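Local atomic coordinates of polyketide synthase/nonribosomal peptide synthetase hybrid RzxB (Pseudomonas fluorescens, PDB entry 5IL6), a protein that probably dehydrates beta-hydroxyacyl intermediates through its dehydratase domain during assembly of the polyketide rhizoxin. Residues Gln236-Gln250 with Leu265-Asn279. Sequence-based numbering, arbitrary orientation.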
ATOM      1  N   GLN A 236      -5.341  -2.169  -9.926  1.00 23.16           N
ATOM      2  CA  GLN A 236      -6.402  -1.382  -9.315  1.00 31.05           C
ATOM      3  C   GLN A 236      -6.312  -1.470  -7.802  1.00 30.02           C
ATOM      4  O   GLN A 236      -5.974  -2.520  -7.251  1.00 24.98           O
ATOM      5  CB  GLN A 236      -7.795  -1.873  -9.723  1.00 46.57           C
ATOM      6  CG  GLN A 236      -8.156  -1.740 -11.181  1.00 65.12           C
ATOM      7  CD  GLN A 236      -9.568  -2.228 -11.445  1.00 80.27           C
ATOM      8  OE1 GLN A 236      -9.848  -3.423 -11.357  1.00 83.06           O
ATOM      9  NE2 GLN A 236     -10.469  -1.302 -11.749  1.00 87.08           N
ATOM     10  N   CYS A 237      -6.631  -0.360  -7.140  1.00 28.83           N
ATOM     11  CA  CYS A 237      -6.882  -0.341  -5.702  1.00 28.97           C
ATOM     12  C   CYS A 237      -8.234   0.322  -5.502  1.00 28.76           C
ATOM     13  O   CYS A 237      -8.397   1.509  -5.804  1.00 28.21           O
ATOM     14  CB  CYS A 237      -5.795   0.406  -4.935  1.00 30.04           C
ATOM     15  SG  CYS A 237      -6.083   0.408  -3.149  1.00 33.26           S
ATOM     16  N   VAL A 238      -9.205  -0.438  -5.007  1.00 26.43           N
ATOM     17  CA  VAL A 238     -10.564   0.053  -4.806  1.00 26.97           C
ATOM     18  C   VAL A 238     -10.811   0.164  -3.312  1.00 29.80           C
ATOM     19  O   VAL A 238     -10.645  -0.814  -2.572  1.00 28.66           O
ATOM     20  CB  VAL A 238     -11.603  -0.859  -5.472  1.00 31.09           C
ATOM     21  CG1 VAL A 238     -13.007  -0.350  -5.185  1.00 35.23           C
ATOM     22  CG2 VAL A 238     -11.358  -0.935  -6.974  1.00 32.53           C
ATOM     23  N   LEU A 239     -11.197   1.356  -2.866  1.00 28.51           N
ATOM     24  CA  LEU A 239     -11.533   1.606  -1.470  1.00 35.34           C
ATOM     25  C   LEU A 239     -13.051   1.700  -1.357  1.00 34.93           C
ATOM     26  O   LEU A 239     -13.652   2.702  -1.760  1.00 29.84           O
ATOM     27  CB  LEU A 239     -10.856   2.879  -0.971  1.00 46.04           C
ATOM     28  CG  LEU A 239     -11.079   3.235   0.500  1.00 56.64           C
ATOM     29  CD1 LEU A 239     -10.490   2.170   1.416  1.00 54.53           C
ATOM     30  CD2 LEU A 239     -10.476   4.598   0.807  1.00 64.79           C
ATOM     31  N   LEU A 240     -13.666   0.651  -0.813  1.00 37.42           N
ATOM     32  CA  LEU A 240     -15.117   0.557  -0.691  1.00 44.43           C
ATOM     33  C   LEU A 240     -15.657   1.202   0.577  1.00 42.95           C
ATOM     34  O   LEU A 240     -16.743   1.791   0.555  1.00 39.51           O
ATOM     35  CB  LEU A 240     -15.542  -0.911  -0.751  1.00 50.38           C
ATOM     36  CG  LEU A 240     -15.457  -1.481  -2.162  1.00 61.70           C
ATOM     37  CD1 LEU A 240     -15.198  -2.972  -2.173  1.00 66.78           C
ATOM     38  CD2 LEU A 240     -16.779  -1.171  -2.841  1.00 68.35           C
ATOM     39  N   ALA A 241     -14.931   1.095   1.683  1.00 36.61           N
ATOM     40  CA  ALA A 241     -15.424   1.588   2.959  1.00 35.30           C
ATOM     41  C   ALA A 241     -14.240   1.759   3.894  1.00 34.76           C
ATOM     42  O   ALA A 241     -13.141   1.261   3.637  1.00 35.35           O
ATOM     43  CB  ALA A 241     -16.465   0.637   3.557  1.00 38.62           C
ATOM     44  N   ASP A 242     -14.477   2.482   4.986  1.00 33.84           N
ATOM     45  CA  ASP A 242     -13.449   2.639   6.004  1.00 38.77           C
ATOM     46  C   ASP A 242     -13.046   1.277   6.551  1.00 38.49           C
ATOM     47  O   ASP A 242     -13.891   0.410   6.790  1.00 39.18           O
ATOM     48  CB  ASP A 242     -13.951   3.541   7.130  1.00 48.39           C
ATOM     49  CG  ASP A 242     -14.193   4.965   6.671  1.00 60.03           C
ATOM     50  OD1 ASP A 242     -13.629   5.359   5.629  1.00 61.30           O
ATOM     51  OD2 ASP A 242     -14.947   5.690   7.354  1.00 65.97           O
ATOM     52  N   CYS A 243     -11.749   1.093   6.745  1.00 34.98           N
ATOM     53  CA  CYS A 243     -11.220  -0.187   7.196  1.00 35.02           C
ATOM     54  C   CYS A 243     -10.978  -0.159   8.696  1.00 39.82           C
ATOM     55  O   CYS A 243     -10.322   0.768   9.186  1.00 46.00           O
ATOM     56  CB  CYS A 243      -9.919  -0.510   6.467  1.00 33.48           C
ATOM     57  SG  CYS A 243     -10.102  -0.630   4.671  1.00 36.36           S
ATOM     58  N   PRO A 244     -11.484  -1.135   9.469  1.00 33.60           N
ATOM     59  CA  PRO A 244     -11.211  -1.136  10.913  1.00 29.24           C
ATOM     60  C   PRO A 244      -9.751  -1.426  11.224  1.00 28.20           C
ATOM     61  O   PRO A 244      -8.941  -1.635  10.315  1.00 31.59           O
ATOM     62  CB  PRO A 244     -12.126  -2.242  11.460  1.00 32.20           C
ATOM     63  CG  PRO A 244     -12.976  -2.690  10.329  1.00 35.95           C
ATOM     64  CD  PRO A 244     -12.338  -2.264   9.064  1.00 36.57           C
ATOM     65  N   ALA A 245      -9.405  -1.444  12.513  1.00 29.69           N
ATOM     66  CA  ALA A 245      -8.032  -1.701  12.929  1.00 31.90           C
ATOM     67  C   ALA A 245      -7.651  -3.173  12.848  1.00 30.73           C
ATOM     68  O   ALA A 245      -6.471  -3.496  13.015  1.00 29.30           O
ATOM     69  CB  ALA A 245      -7.818  -1.195  14.357  1.00 31.09           C
ATOM     70  N   SER A 246      -8.611  -4.065  12.610  1.00 30.40           N
ATOM     71  CA  SER A 246      -8.355  -5.490  12.440  1.00 32.58           C
ATOM     72  C   SER A 246      -9.005  -5.949  11.144  1.00 31.76           C
ATOM     73  O   SER A 246     -10.144  -5.577  10.853  1.00 32.83           O
ATOM     74  CB  SER A 246      -8.899  -6.300  13.624  1.00 35.88           C
ATOM     75  OG  SER A 246      -8.680  -7.689  13.439  1.00 43.32           O
ATOM     76  N   LEU A 247      -8.280  -6.754  10.368  1.00 30.22           N
ATOM     77  CA  LEU A 247      -8.718  -7.100   9.023  1.00 36.72           C
ATOM     78  C   LEU A 247      -8.393  -8.550   8.703  1.00 33.96           C
ATOM     79  O   LEU A 247      -7.451  -9.133   9.247  1.00 30.51           O
ATOM     80  CB  LEU A 247      -8.050  -6.201   7.975  1.00 49.05           C
ATOM     81  CG  LEU A 247      -8.412  -4.719   8.011  1.00 61.82           C
ATOM     82  CD1 LEU A 247      -7.492  -3.928   7.099  1.00 63.26           C
ATOM     83  CD2 LEU A 247      -9.858  -4.514   7.612  1.00 65.49           C
ATOM     84  N   GLN A 248      -9.188  -9.115   7.799  1.00 31.45           N
ATOM     85  CA  GLN A 248      -8.872 -10.361   7.116  1.00 28.18           C
ATOM     86  C   GLN A 248      -8.464 -10.034   5.688  1.00 28.38           C
ATOM     87  O   GLN A 248      -9.051  -9.150   5.056  1.00 34.30           O
ATOM     88  CB  GLN A 248     -10.070 -11.316   7.086  1.00 30.66           C
ATOM     89  CG  GLN A 248     -10.531 -11.825   8.432  1.00 36.27           C
ATOM     90  CD  GLN A 248     -11.717 -12.756   8.300  1.00 39.89           C
ATOM     91  OE1 GLN A 248     -11.556 -13.973   8.226  1.00 47.06           O
ATOM     92  NE2 GLN A 248     -12.918 -12.188   8.257  1.00 39.35           N
ATOM     93  N   VAL A 249      -7.462 -10.746   5.179  1.00 27.20           N
ATOM     94  CA  VAL A 249      -6.947 -10.508   3.837  1.00 24.01           C
ATOM     95  C   VAL A 249      -6.935 -11.832   3.087  1.00 25.28           C
ATOM     96  O   VAL A 249      -6.217 -12.761   3.475  1.00 27.92           O
ATOM     97  CB  VAL A 249      -5.540  -9.888   3.858  1.00 26.41           C
ATOM     98  CG1 VAL A 249      -5.075  -9.585   2.445  1.00 24.03           C
ATOM     99  CG2 VAL A 249      -5.529  -8.624   4.711  1.00 28.29           C
ATOM    100  N   GLN A 250      -7.722 -11.912   2.019  1.00 29.20           N
ATOM    101  CA  GLN A 250      -7.694 -13.056   1.120  1.00 32.43           C
ATOM    102  C   GLN A 250      -6.746 -12.750  -0.031  1.00 27.50           C
ATOM    103  O   GLN A 250      -6.863 -11.702  -0.675  1.00 24.08           O
ATOM    104  CB  GLN A 250      -9.089 -13.371   0.581  1.00 47.10           C
ATOM    105  CG  GLN A 250      -9.142 -14.672  -0.198  1.00 73.52           C
ATOM    106  CD  GLN A 250     -10.508 -14.965  -0.773  1.00 87.39           C
ATOM    107  OE1 GLN A 250     -11.467 -14.227  -0.546  1.00 85.18           O
ATOM    108  NE2 GLN A 250     -10.601 -16.048  -1.536  1.00 94.33           N
ATOM    109  N   LEU A 265      -5.657  -9.252  -4.056  1.00 24.02           N
ATOM    110  CA  LEU A 265      -5.934  -9.223  -2.630  1.00 24.23           C
ATOM    111  C   LEU A 265      -7.284  -8.567  -2.386  1.00 23.25           C
ATOM    112  O   LEU A 265      -7.723  -7.704  -3.151  1.00 25.87           O
ATOM    113  CB  LEU A 265      -4.851  -8.458  -1.842  1.00 27.94           C
ATOM    114  CG  LEU A 265      -3.423  -9.008  -1.860  1.00 33.43           C
ATOM    115  CD1 LEU A 265      -2.695  -8.637  -3.146  1.00 39.88           C
ATOM    116  CD2 LEU A 265      -2.650  -8.513  -0.644  1.00 33.40           C
ATOM    117  N   ALA A 266      -7.937  -8.989  -1.309  1.00 28.35           N
ATOM    118  CA  ALA A 266      -9.176  -8.370  -0.863  1.00 29.06           C
ATOM    119  C   ALA A 266      -9.131  -8.266   0.652  1.00 27.07           C
ATOM    120  O   ALA A 266      -8.782  -9.235   1.332  1.00 27.37           O
ATOM    121  CB  ALA A 266     -10.402  -9.173  -1.313  1.00 29.45           C
ATOM    122  N   LEU A 267      -9.479  -7.093   1.170  1.00 24.65           N
ATOM    123  CA  LEU A 267      -9.431  -6.818   2.598  1.00 27.34           C
ATOM    124  C   LEU A 267     -10.848  -6.815   3.145  1.00 29.27           C
ATOM    125  O   LEU A 267     -11.728  -6.140   2.599  1.00 26.84           O
ATOM    126  CB  LEU A 267      -8.747  -5.476   2.872  1.00 26.76           C
ATOM    127  CG  LEU A 267      -7.230  -5.429   2.648  1.00 27.85           C
ATOM    128  CD1 LEU A 267      -6.860  -5.611   1.180  1.00 27.23           C
ATOM    129  CD2 LEU A 267      -6.648  -4.130   3.180  1.00 29.96           C
ATOM    130  N   PHE A 268     -11.064  -7.567   4.222  1.00 30.45           N
ATOM    131  CA  PHE A 268     -12.377  -7.700   4.827  1.00 33.79           C
ATOM    132  C   PHE A 268     -12.286  -7.378   6.309  1.00 32.12           C
ATOM    133  O   PHE A 268     -11.251  -7.594   6.945  1.00 33.07           O
ATOM    134  CB  PHE A 268     -12.944  -9.122   4.656  1.00 39.58           C
ATOM    135  CG  PHE A 268     -12.943  -9.616   3.236  1.00 40.23           C
ATOM    136  CD1 PHE A 268     -11.810 -10.201   2.695  1.00 40.74           C
ATOM    137  CD2 PHE A 268     -14.077  -9.508   2.448  1.00 40.38           C
ATOM    138  CE1 PHE A 268     -11.804 -10.662   1.392  1.00 38.35           C
ATOM    139  CE2 PHE A 268     -14.077  -9.968   1.143  1.00 36.04           C
ATOM    140  CZ  PHE A 268     -12.940 -10.545   0.617  1.00 35.80           C
ATOM    141  N   ASP A 269     -13.385  -6.874   6.861  1.00 33.19           N
ATOM    142  CA  ASP A 269     -13.462  -6.695   8.299  1.00 50.48           C
ATOM    143  C   ASP A 269     -13.684  -8.048   8.974  1.00 62.73           C
ATOM    144  O   ASP A 269     -13.871  -9.076   8.318  1.00 57.83           O
ATOM    145  CB  ASP A 269     -14.570  -5.701   8.660  1.00 49.82           C
ATOM    146  CG  ASP A 269     -15.962  -6.212   8.325  1.00 50.91           C
ATOM    147  OD1 ASP A 269     -16.104  -7.381   7.907  1.00 53.70           O
ATOM    148  OD2 ASP A 269     -16.924  -5.430   8.475  1.00 50.11           O
ATOM    149  N   ASP A 270     -13.655  -8.046  10.308  1.00 73.01           N
ATOM    150  CA  ASP A 270     -13.797  -9.298  11.039  1.00 80.00           C
ATOM    151  C   ASP A 270     -15.140  -9.968  10.778  1.00 63.99           C
ATOM    152  O   ASP A 270     -15.296 -11.155  11.081  1.00 56.06           O
ATOM    153  CB  ASP A 270     -13.631  -9.054  12.540  1.00 98.20           C
ATOM    154  CG  ASP A 270     -12.181  -8.840  12.942  1.00107.04           C
ATOM    155  OD1 ASP A 270     -11.287  -9.022  12.091  1.00108.05           O
ATOM    156  OD2 ASP A 270     -11.936  -8.497  14.118  1.00110.36           O
ATOM    157  N   GLN A 271     -16.110  -9.237  10.229  1.00 56.83           N
ATOM    158  CA  GLN A 271     -17.410  -9.806   9.901  1.00 57.30           C
ATOM    159  C   GLN A 271     -17.493 -10.328   8.473  1.00 45.04           C
ATOM    160  O   GLN A 271     -18.512 -10.922   8.112  1.00 44.75           O
ATOM    161  CB  GLN A 271     -18.518  -8.765  10.100  1.00 93.56           C
ATOM    162  CG  GLN A 271     -18.925  -8.518  11.545  1.00108.85           C
ATOM    163  CD  GLN A 271     -17.823  -7.885  12.370  1.00117.34           C
ATOM    164  OE1 GLN A 271     -17.116  -6.992  11.901  1.00117.61           O
ATOM    165  NE2 GLN A 271     -17.684  -8.331  13.612  1.00123.69           N
ATOM    166  N   GLY A 272     -16.459 -10.126   7.660  1.00 43.51           N
ATOM    167  CA  GLY A 272     -16.468 -10.586   6.286  1.00 39.88           C
ATOM    168  C   GLY A 272     -16.907  -9.564   5.259  1.00 41.34           C
ATOM    169  O   GLY A 272     -17.079  -9.925   4.087  1.00 37.37           O
ATOM    170  N   GLN A 273     -17.105  -8.308   5.656  1.00 43.95           N
ATOM    171  CA  GLN A 273     -17.447  -7.250   4.713  1.00 45.66           C
ATOM    172  C   GLN A 273     -16.206  -6.819   3.946  1.00 35.46           C
ATOM    173  O   GLN A 273     -15.165  -6.546   4.547  1.00 33.22           O
ATOM    174  CB  GLN A 273     -18.028  -6.040   5.444  1.00 61.23           C
ATOM    175  CG  GLN A 273     -19.177  -6.342   6.386  1.00 78.79           C
ATOM    176  CD  GLN A 273     -20.527  -6.293   5.700  1.00 90.38           C
ATOM    177  OE1 GLN A 273     -20.724  -5.552   4.736  1.00 96.29           O
ATOM    178  NE2 GLN A 273     -21.470  -7.082   6.200  1.00 91.92           N
ATOM    179  N   CYS A 274     -16.322  -6.729   2.625  1.00 34.19           N
ATOM    180  CA  CYS A 274     -15.202  -6.257   1.825  1.00 32.94           C
ATOM    181  C   CYS A 274     -15.032  -4.751   1.988  1.00 33.44           C
ATOM    182  O   CYS A 274     -15.969  -3.980   1.759  1.00 35.24           O
ATOM    183  CB  CYS A 274     -15.405  -6.599   0.353  1.00 34.11           C
ATOM    184  SG  CYS A 274     -13.959  -6.177  -0.635  1.00 35.45           S
ATOM    185  N   CYS A 275     -13.830  -4.333   2.383  1.00 28.89           N
ATOM    186  CA  CYS A 275     -13.512  -2.922   2.548  1.00 35.42           C
ATOM    187  C   CYS A 275     -12.569  -2.384   1.485  1.00 32.69           C
ATOM    188  O   CYS A 275     -12.623  -1.191   1.181  1.00 32.32           O
ATOM    189  CB  CYS A 275     -12.892  -2.678   3.929  1.00 45.68           C
ATOM    190  SG  CYS A 275     -14.018  -3.011   5.301  1.00 54.86           S
ATOM    191  N   ALA A 276     -11.716  -3.227   0.907  1.00 28.67           N
ATOM    192  CA  ALA A 276     -10.795  -2.771  -0.125  1.00 28.13           C
ATOM    193  C   ALA A 276     -10.381  -3.954  -0.986  1.00 28.49           C
ATOM    194  O   ALA A 276     -10.363  -5.100  -0.526  1.00 25.76           O
ATOM    195  CB  ALA A 276      -9.561  -2.098   0.482  1.00 27.50           C
ATOM    196  N   ILE A 277     -10.034  -3.656  -2.237  1.00 26.89           N
ATOM    197  CA  ILE A 277      -9.647  -4.663  -3.217  1.00 25.37           C
ATOM    198  C   ILE A 277      -8.392  -4.181  -3.930  1.00 29.00           C
ATOM    199  O   ILE A 277      -8.313  -3.018  -4.339  1.00 27.91           O
ATOM    200  CB  ILE A 277     -10.768  -4.932  -4.239  1.00 25.63           C
ATOM    201  CG1 ILE A 277     -12.006  -5.496  -3.539  1.00 26.66           C
ATOM    202  CG2 ILE A 277     -10.287  -5.893  -5.327  1.00 30.95           C
ATOM    203  CD1 ILE A 277     -13.229  -5.562  -4.428  1.00 30.91           C
ATOM    204  N   LEU A 278      -7.412  -5.071  -4.066  1.00 30.45           N
ATOM    205  CA  LEU A 278      -6.214  -4.824  -4.863  1.00 27.20           C
ATOM    206  C   LEU A 278      -6.139  -5.886  -5.949  1.00 25.71           C
ATOM    207  O   LEU A 278      -5.994  -7.076  -5.646  1.00 26.12           O
ATOM    208  CB  LEU A 278      -4.948  -4.857  -4.005  1.00 25.54           C
ATOM    209  CG  LEU A 278      -4.648  -3.655  -3.108  1.00 31.99           C
ATOM    210  CD1 LEU A 278      -5.559  -3.622  -1.898  1.00 33.96           C
ATOM    211  CD2 LEU A 278      -3.189  -3.690  -2.683  1.00 39.35           C
ATOM    212  N   ASN A 279      -6.236  -5.460  -7.204  1.00 24.23           N
ATOM    213  CA  ASN A 279      -6.178  -6.367  -8.342  1.00 24.06           C
ATOM    214  C   ASN A 279      -4.858  -6.188  -9.078  1.00 24.33           C
ATOM    215  O   ASN A 279      -4.474  -5.062  -9.414  1.00 23.59           O
ATOM    216  CB  ASN A 279      -7.354  -6.131  -9.292  1.00 27.96           C
ATOM    217  CG  ASN A 279      -8.686  -6.509  -8.675  1.00 37.50           C
ATOM    218  OD1 ASN A 279      -8.801  -7.535  -8.004  1.00 43.51           O
ATOM    219  ND2 ASN A 279      -9.701  -5.684  -8.898  1.00 38.64           N
TER
HETATM  220  O   HOH W   1     -12.635  -6.096  11.687  1.00 43.57           O
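Four antiparallel strands of the hotdog fold meet here, with the hairpin 265-279 lying between the two strands of 236-250. On one flank V238 N donates to I277 O over 2.8 Å in a nearly straight bond (170°), and I277 N answers to V238 O. The ladder ends where L240 N and A241 N both bond to C275 O. C275 and A276 together face L267 in a classic beta bulge. C243 brings its SG to 3.5 Å from C275 CB, while L240 CD1 touches C274 SG at 3.8 Å and also meets I277 CD1. On the other flank Q248 N to F268 O and F268 N to Q248 O are both 2.7 Å. With CG anti to its carbonyl carbon (chi1 -65°) and the chain extended beyond, Q248 sends NE2 to D269 O at 3.3 Å. G272 N reaches the same oxygen from the opposite face of its plane and closes the type I turn 269-272, so D269 O joins this turn to strand 246-250. A water bridges S246 O and D270 N. The F268 ring meets Q250 at its edge, CE1 standing 3.9 Å from Q250 CB. Q250 NE2 bonds to Q184 and OE1 to the backbone of D143. On the opposite sheet face, L247, V249 and L278 pack against helix 204-212, and C237 and L239 against helix 53-67. Strand 77-85 pairs with 236-239, and strand 184-190 continues the sheet beyond 246-250.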